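Long-range contact in papain inhibitor (Streptomyces mobaraensis, PDB 5NTB), which inhibits the cysteine proteases papain and bromelain and the serine protease trypsin, and serves as a glutamine and lysine donor substrate for transglutaminase: residues V60-V69 / I83-A94. Residues are numbered along the deposited sequence; the frame is centred on the assembly and turned at random.
Sequences VSYNGRTIRV and IDLSQAAFAKLA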
loop_
_atom_site.group_PDB
_atom_site.type_symbol
_atom_site.label_atom_id
_atom_site.label_comp_id
_atom_site.label_asym_id
_atom_site.label_seq_id
_atom_site.Cartn_x
_atom_site.Cartn_y
_atom_site.Cartn_z
ATOM N N VAL A 60 4.121 -7.317 -2.365
ATOM C CA VAL A 60 4.605 -6.473 -3.450
ATOM C C VAL A 60 5.894 -7.071 -3.972
ATOM O O VAL A 60 6.821 -7.331 -3.195
ATOM C CB VAL A 60 4.856 -5.026 -2.993
ATOM C CG1 VAL A 60 5.214 -4.159 -4.208
ATOM C CG2 VAL A 60 3.643 -4.478 -2.263
ATOM N N SER A 61 5.962 -7.266 -5.282
ATOM C CA SER A 61 7.119 -7.874 -5.919
ATOM C C SER A 61 7.706 -6.905 -6.927
ATOM O O SER A 61 6.978 -6.318 -7.738
ATOM C CB SER A 61 6.745 -9.183 -6.609
ATOM O OG SER A 61 6.138 -10.070 -5.691
ATOM N N TYR A 62 9.016 -6.737 -6.866
ATOM C CA TYR A 62 9.723 -5.967 -7.872
ATOM C C TYR A 62 11.125 -6.528 -7.976
ATOM O O TYR A 62 11.767 -6.776 -6.952
ATOM C CB TYR A 62 9.761 -4.482 -7.504
ATOM C CG TYR A 62 10.604 -3.658 -8.440
ATOM C CD1 TYR A 62 10.271 -3.561 -9.778
ATOM C CD2 TYR A 62 11.732 -2.990 -7.989
ATOM C CE1 TYR A 62 11.046 -2.827 -10.648
ATOM C CE2 TYR A 62 12.497 -2.249 -8.840
ATOM C CZ TYR A 62 12.155 -2.171 -10.167
ATOM O OH TYR A 62 12.933 -1.421 -11.017
ATOM N N ASN A 63 11.587 -6.740 -9.207
ATOM C CA ASN A 63 12.984 -7.083 -9.446
ATOM C C ASN A 63 13.382 -8.338 -8.676
ATOM O O ASN A 63 14.496 -8.442 -8.170
ATOM C CB ASN A 63 13.907 -5.912 -9.087
ATOM C CG ASN A 63 14.757 -5.454 -10.255
ATOM O OD1 ASN A 63 15.052 -6.230 -11.164
ATOM N ND2 ASN A 63 15.187 -4.193 -10.218
ATOM N N GLY A 64 12.452 -9.288 -8.564
ATOM C CA GLY A 64 12.740 -10.572 -7.955
ATOM C C GLY A 64 12.661 -10.619 -6.446
ATOM O O GLY A 64 12.951 -11.670 -5.863
ATOM N N ARG A 65 12.295 -9.519 -5.795
ATOM C CA ARG A 65 12.126 -9.477 -4.353
ATOM C C ARG A 65 10.663 -9.241 -4.019
ATOM O O ARG A 65 9.979 -8.477 -4.704
ATOM C CB ARG A 65 12.963 -8.356 -3.730
ATOM C CG ARG A 65 14.458 -8.574 -3.815
ATOM C CD ARG A 65 15.211 -7.496 -3.042
ATOM N NE ARG A 65 16.642 -7.568 -3.311
ATOM C CZ ARG A 65 17.231 -7.037 -4.380
ATOM N NH1 ARG A 65 16.515 -6.368 -5.279
ATOM N NH2 ARG A 65 18.542 -7.166 -4.546
ATOM N N THR A 66 10.188 -9.888 -2.962
ATOM C CA THR A 66 8.819 -9.711 -2.504
ATOM C C THR A 66 8.820 -9.363 -1.025
ATOM O O THR A 66 9.530 -9.995 -0.235
ATOM C CB THR A 66 7.986 -10.967 -2.757
ATOM O OG1 THR A 66 7.943 -11.230 -4.169
ATOM C CG2 THR A 66 6.570 -10.765 -2.243
ATOM N N ILE A 67 8.039 -8.346 -0.663
ATOM C CA ILE A 67 7.809 -7.978 0.732
ATOM C C ILE A 67 6.312 -8.036 1.004
ATOM O O ILE A 67 5.486 -8.007 0.093
ATOM C CB ILE A 67 8.353 -6.581 1.084
ATOM C CG1 ILE A 67 7.673 -5.504 0.246
ATOM C CG2 ILE A 67 9.877 -6.515 0.924
ATOM C CD1 ILE A 67 8.074 -4.095 0.657
ATOM N N ARG A 68 5.965 -8.087 2.288
ATOM C CA ARG A 68 4.578 -8.173 2.730
ATOM C C ARG A 68 4.348 -7.092 3.772
ATOM O O ARG A 68 5.030 -7.072 4.801
ATOM C CB ARG A 68 4.278 -9.562 3.302
ATOM C CG ARG A 68 2.841 -9.790 3.720
ATOM C CD ARG A 68 2.731 -11.128 4.443
ATOM N NE ARG A 68 1.417 -11.339 5.039
ATOM C CZ ARG A 68 0.525 -12.220 4.599
ATOM N NH1 ARG A 68 -0.646 -12.337 5.212
ATOM N NH2 ARG A 68 0.799 -12.986 3.550
ATOM N N VAL A 69 3.408 -6.186 3.499
ATOM C CA VAL A 69 3.193 -5.052 4.401
ATOM C C VAL A 69 1.702 -4.865 4.648
ATOM O O VAL A 69 0.867 -5.150 3.781
ATOM C CB VAL A 69 3.808 -3.735 3.843
ATOM C CG1 VAL A 69 5.298 -3.917 3.492
ATOM C CG2 VAL A 69 3.042 -3.229 2.627
ATOM N N ILE A 83 0.016 1.692 -5.962
ATOM C CA ILE A 83 0.089 1.672 -4.504
ATOM C C ILE A 83 1.108 2.692 -4.037
ATOM O O ILE A 83 2.125 2.940 -4.690
ATOM C CB ILE A 83 0.416 0.267 -3.959
ATOM C CG1 ILE A 83 1.766 -0.238 -4.478
ATOM C CG2 ILE A 83 -0.700 -0.689 -4.306
ATOM C CD1 ILE A 83 2.179 -1.593 -3.878
ATOM N N ASP A 84 0.844 3.262 -2.872
ATOM C CA ASP A 84 1.722 4.246 -2.242
ATOM C C ASP A 84 2.283 3.566 -0.996
ATOM O O ASP A 84 1.622 3.497 0.047
ATOM C CB ASP A 84 0.941 5.518 -1.916
ATOM C CG ASP A 84 1.802 6.779 -1.897
ATOM O OD1 ASP A 84 2.985 6.738 -2.269
ATOM O OD2 ASP A 84 1.262 7.836 -1.512
ATOM N N LEU A 85 3.486 3.022 -1.115
ATOM C CA LEU A 85 4.122 2.360 0.009
ATOM C C LEU A 85 4.671 3.387 0.977
ATOM O O LEU A 85 4.994 4.511 0.601
ATOM C CB LEU A 85 5.266 1.465 -0.472
ATOM C CG LEU A 85 4.869 0.167 -1.153
ATOM C CD1 LEU A 85 6.126 -0.453 -1.746
ATOM C CD2 LEU A 85 4.245 -0.799 -0.171
ATOM N N SER A 86 4.805 2.992 2.233
ATOM C CA SER A 86 5.641 3.802 3.102
ATOM C C SER A 86 7.047 3.908 2.517
ATOM O O SER A 86 7.523 3.015 1.811
ATOM C CB SER A 86 5.666 3.210 4.507
ATOM O OG SER A 86 6.307 1.946 4.520
ATOM N N GLN A 87 7.701 5.033 2.800
ATOM C CA GLN A 87 9.106 5.194 2.451
ATOM C C GLN A 87 9.929 4.008 2.934
ATOM O O GLN A 87 10.779 3.478 2.200
ATOM C CB GLN A 87 9.624 6.496 3.066
ATOM C CG GLN A 87 11.030 6.860 2.655
ATOM C CD GLN A 87 11.543 8.058 3.422
ATOM O OE1 GLN A 87 11.956 9.036 2.819
ATOM N NE2 GLN A 87 11.490 7.999 4.743
ATOM N N ALA A 88 9.656 3.552 4.158
ATOM C CA ALA A 88 10.412 2.448 4.732
ATOM C C ALA A 88 10.234 1.164 3.931
ATOM O O ALA A 88 11.203 0.427 3.704
ATOM C CB ALA A 88 9.997 2.249 6.191
ATOM N N ALA A 89 9.006 0.872 3.489
ATOM C CA ALA A 89 8.797 -0.341 2.706
ATOM C C ALA A 89 9.370 -0.207 1.301
ATOM O O ALA A 89 9.977 -1.150 0.778
ATOM C CB ALA A 89 7.306 -0.667 2.634
ATOM N N PHE A 90 9.159 0.946 0.665
ATOM C CA PHE A 90 9.635 1.151 -0.704
ATOM C C PHE A 90 11.133 0.908 -0.809
ATOM O O PHE A 90 11.602 0.249 -1.747
ATOM C CB PHE A 90 9.272 2.570 -1.131
ATOM C CG PHE A 90 9.579 2.903 -2.562
ATOM C CD1 PHE A 90 10.880 3.147 -2.973
ATOM C CD2 PHE A 90 8.543 3.055 -3.480
ATOM C CE1 PHE A 90 11.158 3.496 -4.287
ATOM C CE2 PHE A 90 8.818 3.413 -4.798
ATOM C CZ PHE A 90 10.129 3.635 -5.193
ATOM N N ALA A 91 11.893 1.406 0.172
ATOM C CA ALA A 91 13.344 1.308 0.150
ATOM C C ALA A 91 13.827 -0.131 0.185
ATOM O O ALA A 91 14.962 -0.400 -0.223
ATOM C CB ALA A 91 13.917 2.076 1.335
ATOM N N LYS A 92 12.994 -1.055 0.645
ATOM C CA LYS A 92 13.359 -2.464 0.659
ATOM C C LYS A 92 13.298 -3.092 -0.727
ATOM O O LYS A 92 13.876 -4.169 -0.941
ATOM C CB LYS A 92 12.451 -3.213 1.628
ATOM C CG LYS A 92 12.608 -2.716 3.057
ATOM C CD LYS A 92 11.686 -3.409 4.035
ATOM C CE LYS A 92 11.936 -2.850 5.433
ATOM N NZ LYS A 92 11.252 -3.656 6.471
ATOM N N LEU A 93 12.593 -2.456 -1.661
ATOM C CA LEU A 93 12.442 -2.951 -3.023
ATOM C C LEU A 93 13.209 -2.151 -4.057
ATOM O O LEU A 93 13.600 -2.710 -5.078
ATOM C CB LEU A 93 10.965 -2.940 -3.432
ATOM C CG LEU A 93 10.064 -3.900 -2.680
ATOM C CD1 LEU A 93 8.646 -3.732 -3.188
ATOM C CD2 LEU A 93 10.540 -5.337 -2.854
ATOM N N ALA A 94 13.401 -0.853 -3.841
ATOM C CA ALA A 94 13.956 0.005 -4.875
ATOM C C ALA A 94 14.595 1.222 -4.226
ATOM O O ALA A 94 14.210 1.605 -3.117
ATOM C CB ALA A 94 12.870 0.447 -5.865
HETATM O O HOH W 1 13.723 -5.468 -5.361
HETATM O O HOH W 2 15.589 -2.805 -7.192
#
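Leu93 is the knob of this contact, and the hairpin 60-69 supplies the hollow. Its side chain packs among Val60, Arg65 and Ile67. With CG anti to its own carbonyl carbon (chi1 -66°), Leu93 brings its isobutyl end against the hairpin. There the branches part: CD1 meets Val60 CG1 at 3.6 Å, while CD2 lies over the backbone, 3.7 Å from Arg65 O. Ile67 and Leu93 meet tip to tip, with CD1 of Ile67 3.9 Å from Leu93 CG. The same Ile67 CD1 also reaches Ala89 CB. An alanine in place of Leu93 would probably open a gap between Val60, Arg65 and Ile67 and leave Ile67 CD1 freer to turn.

Further along, Val60 CG2 butts against Ile83 CD1 at 3.6 Å. The two branches of Val69 divide between neighbours: CG1 packs on Ala89 CB, and CG2 touches Leu85 CD2, the two side chains crossing at about a right angle. At the turn end, Leu93 O lies at the edge of the Tyr62 ring, near its plane, 3.5 Å from CD2. A water donates to both Leu93 O and Tyr62 O and accepts from Arg65 NH1, bridging the two segments.

Ser86 caps the short helix 87-90, its OG accepting from Ala89 N. The hairpin has a type I' turn and joins strands 57-62 and 65-75. The other segment runs from strand 82-86 into helix 87-90. The chain belongs to the double-psi beta-barrel family, and the contact packs the hairpin against this strand-helix unit. Strand 35-38 pairs with both 65-75 and 82-86, and its Val35 touches Val69, Ile83 and Leu85. Strand 104-109 flanks Ile83 through Ile104 and Trp106.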